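Local coordinates for K Homology domain-containing protein (Pyrococcus horikoshii, PDB 2E3U) that probably binds RNA through two KH domains, as an archaeal Dim2p, a processing factor of pre-ribosomal RNA, at residues I40-D43 / R44-V47; T68-E72 / T73-W77; S105-R108 / A109-L112. All coordinates share one frame; numbering follows the deposited sequence.

Contact 1: residues I40-D43 / R44-V47; sequences IPKD and RIAV
The backbone N of R44 donates to P41 O at 2.8 Å, a bond that closes the turn P41-R44 at the start of helix 42-49, the first helix of a type I KH domain, directly after strand 35-39. This N-H comes from above the carbonyl plane of P41, 55° out of it, and the bond spans three residues. One residue on, I45 N reaches K42 O at 3.4 Å, a weak bond that continues the turn.

The ring of P41 and the side chain of R44 lie alongside each other, CG of P41 touching CG of R44 at 4.0 Å. R44 bends at chi2 and chi3, turning its end away from residues 40-43; its NE donates to the carbonyl of I100, near the end of helix 87-101. D43 OD1 stays 5.4 Å from R44 NH2, so the opposite charges are near but form no salt bridge.

On the buried side I40 places CG1 between its own N and carbonyl carbon (chi1 71°), which carries CD1 forward to the backbone of the helix. V97 of helix 87-101 also packs on this isoleucine. I40 CG1 meets I45 CG1 at 4.2 Å, while the CD1 methyl of I40 ends 3.9 Å from R44 C.

Contact 2: residues T68-E72 / T73-W77; sequences TIDSE and TGEVW
Residues 68-77 form an antiparallel beta hairpin, with T68 and W77 a hydrogen-bonded pair joined by T68 N to W77 O (2.9 Å) and by W77 N to T68 O. I69 and V76 follow as a non-hydrogen-bonded pair, and beyond them D70 N donates almost straight to E75 O at 2.8 Å.

At the turn D70 works twice. Its carbonyl accepts from G74 N, and its carboxylate OD2 takes the backbone N of E72 on the anti side, an Asx turn. G74 has a positive phi of 79°, a conformation that favours glycine. A chi1 of 65° tucks the T73 hydroxyl over its own backbone, where OG1 accepts from E75 N in an ST turn and donates to the anti lone pair of E75 OE1 at 2.6 Å. The D70 and E75 side chains run alongside, pointing the same way, with OD1 of D70 4.0 Å from OE1 of E75; the donated hydroxyl proton probably eases the closeness of these like charges.

The W77 indole carries its edge to the other strand: CE3 lies 3.5 Å from T68 O, which is in the ring plane, and CZ3 meets D70 CB at 4.0 Å. A water bridges T68 OG1 and W77 O.

I69 and V76, on the face opposite T68 and W77, lie side by side with CG1 against CG1. There I69 packs on L48 and I49 of helix 42-49. Strand 35-39 flanks strand 75-80, its Y37 meeting W77 edge-to-face and bonding E75 OE2 through the hydroxyl.

Contact 3: residues S105-R108 / A109-L112; sequences SPER and AFRL
P106 O accepts from F110 N at 2.9 Å and also lies 3.2 Å from ring atom CD2 of F110, obliquely to the ring, a close approach rather than a bond. This is the short helix 106-109, running on into a 3-10 turn, between helix 87-101 and strand 118-123.

Before it, A109 N bonds S105 O at 2.9 Å, nearly straight and in the carbonyl plane, and A109 CB packs against that oxygen. The turn then tightens: R111 N donates to R108 O at 3.2 Å, from 58° above the carbonyl plane. S105 is the N-cap, its OG accepting from R108 N.

Further out, the F110 ring rests on E58 and I59 of helix 54-63 and forms a cation-pi contact with R62. A serine in its place would probably leave the R62 guanidinium without its aromatic partner and open a gap against I59. A109 faces I96, A99 and I100 of helix 87-101.

R108 makes a salt bridge with E155 of helix 149-158; R111 pairs with E117, just before strand 118-123, and also bonds G159 O and S161 OG. R111 runs out extended from CG to NE, with CG trans to the backbone N (chi1 -169°), and at its root CB touches R108 O at 3.2 Å.

How the contacts relate
Along the chain the three contacts follow in series; none encloses or crosses another. Contact 1 turns the chain from strand 35-39 into helix 42-49. Contact 2 closes the hairpin of strands 65-69 and 75-80, and it returns to contact 1: I40 N probably bonds G74 O at 2.9 Å, and I45 CD1 packs against G74 CA. Contact 3 comes between helix 87-101 and strand 118-123. It touches contact 1 through V47 CG2 and P106 CD, 3.7 Å apart, but stays about 11 Å from contact 2 at the nearest atoms. Together they tie the sheet, helix 42-49 and the short helix 106-109.

Contact 1: residues I40-D43 / R44-V47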
loop_
_atom_site.group_PDB
_atom_site.type_symbol
_atom_site.label_atom_id
_atom_site.label_comp_id
_atom_site.label_asym_id
_atom_site.label_seq_id
_atom_site.Cartn_x
_atom_site.Cartn_y
_atom_site.Cartn_z
ATOM N N ILE A 40 -0.062 9.485 8.441
ATOM C CA ILE A 40 0.352 8.082 8.588
ATOM C C ILE A 40 0.531 7.789 10.087
ATOM O O ILE A 40 0.661 8.720 10.873
ATOM C CB ILE A 40 1.640 7.738 7.750
ATOM C CG1 ILE A 40 2.921 8.388 8.348
ATOM C CG2 ILE A 40 1.436 8.126 6.274
ATOM C CD1 ILE A 40 4.260 7.768 7.772
ATOM N N PRO A 41 0.500 6.501 10.495
ATOM C CA PRO A 41 0.678 6.180 11.923
ATOM C C PRO A 41 2.031 6.613 12.425
ATOM O O PRO A 41 3.004 6.536 11.677
ATOM C CB PRO A 41 0.602 4.633 11.976
ATOM C CG PRO A 41 0.060 4.193 10.673
ATOM C CD PRO A 41 0.284 5.294 9.667
ATOM N N LYS A 42 2.098 7.026 13.690
ATOM C CA LYS A 42 3.379 7.348 14.350
ATOM C C LYS A 42 4.374 6.176 14.262
ATOM O O LYS A 42 5.590 6.360 14.072
ATOM C CB LYS A 42 3.142 7.751 15.801
ATOM C CG LYS A 42 2.850 9.256 16.022
ATOM C CD LYS A 42 1.382 9.640 15.762
ATOM C CE LYS A 42 0.464 9.421 16.983
ATOM N NZ LYS A 42 0.758 10.301 18.170
ATOM N N ASP A 43 3.830 4.976 14.418
ATOM C CA ASP A 43 4.493 3.718 14.094
ATOM C C ASP A 43 5.356 3.738 12.795
ATOM O O ASP A 43 6.434 3.120 12.715
ATOM C CB ASP A 43 3.400 2.629 13.995
ATOM C CG ASP A 43 3.887 1.263 14.431
ATOM O OD1 ASP A 43 4.103 0.403 13.537
ATOM O OD2 ASP A 43 4.049 1.048 15.661
ATOM N N ARG A 44 4.893 4.454 11.784
ATOM C CA ARG A 44 5.523 4.346 10.459
ATOM C C ARG A 44 6.475 5.467 10.061
ATOM O O ARG A 44 7.207 5.349 9.059
ATOM C CB ARG A 44 4.460 4.106 9.380
ATOM C CG ARG A 44 3.686 2.821 9.613
ATOM C CD ARG A 44 4.584 1.607 9.543
ATOM N NE ARG A 44 5.050 1.388 8.168
ATOM C CZ ARG A 44 5.877 0.410 7.804
ATOM N NH1 ARG A 44 6.232 0.279 6.538
ATOM N NH2 ARG A 44 6.321 -0.470 8.705
ATOM N N ILE A 45 6.481 6.539 10.839
ATOM C CA ILE A 45 7.184 7.773 10.476
ATOM C C ILE A 45 8.679 7.500 10.291
ATOM O O ILE A 45 9.294 7.937 9.283
ATOM C CB ILE A 45 6.942 8.862 11.547
ATOM C CG1 ILE A 45 5.537 9.455 11.389
ATOM C CG2 ILE A 45 8.063 9.971 11.526
ATOM C CD1 ILE A 45 5.126 10.376 12.590
ATOM N N ALA A 46 9.239 6.771 11.267
ATOM C CA ALA A 46 10.637 6.385 11.259
ATOM C C ALA A 46 11.023 5.622 9.975
ATOM O O ALA A 46 12.109 5.836 9.442
ATOM C CB ALA A 46 11.013 5.580 12.564
ATOM N N VAL A 47 10.130 4.767 9.464
ATOM C CA VAL A 47 10.379 4.087 8.175
ATOM C C VAL A 47 10.247 5.008 6.944
ATOM O O VAL A 47 11.021 4.874 5.967
ATOM C CB VAL A 47 9.598 2.727 8.025
ATOM C CG1 VAL A 47 8.144 2.938 8.047
ATOM C CG2 VAL A 47 9.947 2.029 6.735
#

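Contact 2: residues T68-E72 / T73-W77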
loop_
_atom_site.group_PDB
_atom_site.type_symbol
_atom_site.label_atom_id
_atom_site.label_comp_id
_atom_site.label_asym_id
_atom_site.label_seq_id
_atom_site.Cartn_x
_atom_site.Cartn_y
_atom_site.Cartn_z
ATOM N N THR A 68 7.238 16.972 3.544
ATOM C CA THR A 68 7.452 17.597 4.833
ATOM C C THR A 68 6.760 16.743 5.872
ATOM O O THR A 68 5.573 16.479 5.750
ATOM C CB THR A 68 6.907 19.045 4.879
ATOM O OG1 THR A 68 7.479 19.800 3.806
ATOM C CG2 THR A 68 7.263 19.724 6.231
ATOM N N ILE A 69 7.496 16.308 6.893
ATOM C CA ILE A 69 6.924 15.414 7.895
ATOM C C ILE A 69 6.816 16.077 9.275
ATOM O O ILE A 69 7.763 16.695 9.753
ATOM C CB ILE A 69 7.704 14.107 7.994
ATOM C CG1 ILE A 69 7.874 13.477 6.601
ATOM C CG2 ILE A 69 6.985 13.119 8.978
ATOM C CD1 ILE A 69 8.813 12.316 6.568
ATOM N N ASP A 70 5.650 15.968 9.904
ATOM C CA ASP A 70 5.549 16.271 11.336
ATOM C C ASP A 70 5.783 14.947 12.103
ATOM O O ASP A 70 4.976 14.025 12.016
ATOM C CB ASP A 70 4.160 16.826 11.612
ATOM C CG ASP A 70 4.053 17.554 12.919
ATOM O OD1 ASP A 70 3.297 18.559 12.931
ATOM O OD2 ASP A 70 4.671 17.135 13.933
ATOM N N SER A 71 6.885 14.859 12.839
ATOM C CA SER A 71 7.247 13.642 13.576
ATOM C C SER A 71 6.382 13.397 14.811
ATOM O O SER A 71 6.346 12.282 15.338
ATOM C CB SER A 71 8.728 13.678 13.982
ATOM O OG SER A 71 9.557 13.237 12.907
ATOM N N GLU A 72 5.688 14.434 15.279
ATOM C CA GLU A 72 4.831 14.301 16.445
ATOM C C GLU A 72 3.419 13.831 16.103
ATOM O O GLU A 72 2.756 13.189 16.925
ATOM C CB GLU A 72 4.775 15.612 17.230
ATOM C CG GLU A 72 5.952 15.828 18.202
ATOM C CD GLU A 72 5.654 16.872 19.268
ATOM O OE1 GLU A 72 4.454 17.099 19.576
ATOM O OE2 GLU A 72 6.619 17.458 19.819
ATOM N N THR A 73 2.952 14.154 14.901
ATOM C CA THR A 73 1.556 13.908 14.555
ATOM C C THR A 73 1.390 12.857 13.454
ATOM O O THR A 73 0.311 12.305 13.277
ATOM C CB THR A 73 0.803 15.222 14.185
ATOM O OG1 THR A 73 1.354 15.778 12.986
ATOM C CG2 THR A 73 0.859 16.289 15.354
ATOM N N GLY A 74 2.457 12.573 12.728
ATOM C CA GLY A 74 2.371 11.674 11.571
ATOM C C GLY A 74 1.802 12.388 10.365
ATOM O O GLY A 74 1.531 11.757 9.378
ATOM N N GLU A 75 1.640 13.722 10.450
ATOM C CA GLU A 75 1.133 14.489 9.338
ATOM C C GLU A 75 2.190 14.659 8.255
ATOM O O GLU A 75 3.328 15.003 8.564
ATOM C CB GLU A 75 0.652 15.862 9.824
ATOM C CG GLU A 75 -0.728 15.812 10.480
ATOM C CD GLU A 75 -1.101 17.116 11.134
ATOM O OE1 GLU A 75 -0.431 17.493 12.113
ATOM O OE2 GLU A 75 -2.064 17.767 10.679
ATOM N N VAL A 76 1.817 14.440 6.987
ATOM C CA VAL A 76 2.763 14.600 5.876
ATOM C C VAL A 76 2.185 15.446 4.760
ATOM O O VAL A 76 1.051 15.236 4.338
ATOM C CB VAL A 76 3.260 13.236 5.287
ATOM C CG1 VAL A 76 4.454 13.442 4.314
ATOM C CG2 VAL A 76 3.634 12.221 6.422
ATOM N N TRP A 77 2.992 16.409 4.306
ATOM C CA TRP A 77 2.687 17.282 3.183
ATOM C C TRP A 77 3.564 16.932 1.968
ATOM O O TRP A 77 4.782 16.923 2.058
ATOM C CB TRP A 77 2.906 18.770 3.580
ATOM C CG TRP A 77 1.971 19.260 4.626
ATOM C CD1 TRP A 77 0.824 19.955 4.416
ATOM C CD2 TRP A 77 2.102 19.131 6.072
ATOM N NE1 TRP A 77 0.218 20.234 5.609
ATOM C CE2 TRP A 77 0.981 19.759 6.642
ATOM C CE3 TRP A 77 3.062 18.548 6.925
ATOM C CZ2 TRP A 77 0.761 19.816 8.044
ATOM C CZ3 TRP A 77 2.857 18.613 8.322
ATOM C CH2 TRP A 77 1.713 19.248 8.865
HETATM O O HOH W 1 5.937 19.375 1.380
#

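Contact 3: residues S105-R108 / A109-L112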
loop_
_atom_site.group_PDB
_atom_site.type_symbol
_atom_site.label_atom_id
_atom_site.label_comp_id
_atom_site.label_asym_id
_atom_site.label_seq_id
_atom_site.Cartn_x
_atom_site.Cartn_y
_atom_site.Cartn_z
ATOM N N SER A 105 6.984 -1.822 2.932
ATOM C CA SER A 105 8.347 -1.288 2.974
ATOM C C SER A 105 8.444 -0.248 1.891
ATOM O O SER A 105 7.630 -0.272 0.952
ATOM C CB SER A 105 9.416 -2.377 2.743
ATOM O OG SER A 105 9.504 -2.729 1.354
ATOM N N PRO A 106 9.413 0.691 2.008
ATOM C CA PRO A 106 9.686 1.670 0.959
ATOM C C PRO A 106 10.022 1.080 -0.412
ATOM O O PRO A 106 9.518 1.597 -1.439
ATOM C CB PRO A 106 10.866 2.445 1.523
ATOM C CG PRO A 106 10.628 2.380 3.028
ATOM C CD PRO A 106 10.249 0.947 3.202
ATOM N N GLU A 107 10.855 0.027 -0.433
ATOM C CA GLU A 107 11.198 -0.699 -1.672
ATOM C C GLU A 107 9.953 -1.195 -2.411
ATOM O O GLU A 107 9.888 -1.126 -3.634
ATOM C CB GLU A 107 12.132 -1.897 -1.391
ATOM C CG GLU A 107 13.473 -1.523 -0.677
ATOM C CD GLU A 107 14.552 -0.992 -1.631
ATOM O OE1 GLU A 107 14.199 -0.155 -2.504
ATOM O OE2 GLU A 107 15.753 -1.398 -1.500
ATOM N N ARG A 108 8.998 -1.726 -1.648
ATOM C CA ARG A 108 7.716 -2.245 -2.149
ATOM C C ARG A 108 6.743 -1.142 -2.548
ATOM O O ARG A 108 6.143 -1.244 -3.615
ATOM C CB ARG A 108 7.087 -3.210 -1.140
ATOM C CG ARG A 108 7.914 -4.552 -1.012
ATOM C CD ARG A 108 7.017 -5.784 -1.067
ATOM N NE ARG A 108 5.924 -5.797 -0.066
ATOM C CZ ARG A 108 4.822 -6.546 -0.184
ATOM N NH1 ARG A 108 3.882 -6.539 0.769
ATOM N NH2 ARG A 108 4.658 -7.320 -1.252
ATOM N N ALA A 109 6.612 -0.080 -1.725
ATOM C CA ALA A 109 5.847 1.144 -2.119
ATOM C C ALA A 109 6.320 1.807 -3.426
ATOM O O ALA A 109 5.496 2.338 -4.192
ATOM C CB ALA A 109 5.861 2.157 -1.007
ATOM N N PHE A 110 7.639 1.802 -3.689
ATOM C CA PHE A 110 8.182 2.390 -4.941
ATOM C C PHE A 110 7.674 1.737 -6.228
ATOM O O PHE A 110 7.803 2.317 -7.314
ATOM C CB PHE A 110 9.709 2.377 -4.979
ATOM C CG PHE A 110 10.364 3.478 -4.189
ATOM C CD1 PHE A 110 9.936 4.793 -4.301
ATOM C CD2 PHE A 110 11.461 3.196 -3.384
ATOM C CE1 PHE A 110 10.547 5.810 -3.576
ATOM C CE2 PHE A 110 12.107 4.214 -2.648
ATOM C CZ PHE A 110 11.648 5.517 -2.754
ATOM N N ARG A 111 7.092 0.551 -6.127
ATOM C CA ARG A 111 6.271 0.006 -7.230
ATOM C C ARG A 111 5.296 1.051 -7.819
ATOM O O ARG A 111 5.096 1.105 -9.033
ATOM C CB ARG A 111 5.478 -1.231 -6.779
ATOM C CG ARG A 111 4.812 -2.000 -7.949
ATOM C CD ARG A 111 3.919 -3.132 -7.466
ATOM N NE ARG A 111 3.154 -3.621 -8.609
ATOM C CZ ARG A 111 2.676 -4.855 -8.759
ATOM N NH1 ARG A 111 2.026 -5.118 -9.871
ATOM N NH2 ARG A 111 2.856 -5.814 -7.815
ATOM N N LEU A 112 4.731 1.894 -6.958
ATOM C CA LEU A 112 3.735 2.867 -7.345
ATOM C C LEU A 112 4.254 3.898 -8.354
ATOM O O LEU A 112 3.448 4.578 -8.987
ATOM C CB LEU A 112 3.179 3.589 -6.130
ATOM C CG LEU A 112 2.163 2.793 -5.317
ATOM C CD1 LEU A 112 2.141 3.417 -3.930
ATOM C CD2 LEU A 112 0.815 2.888 -5.983
#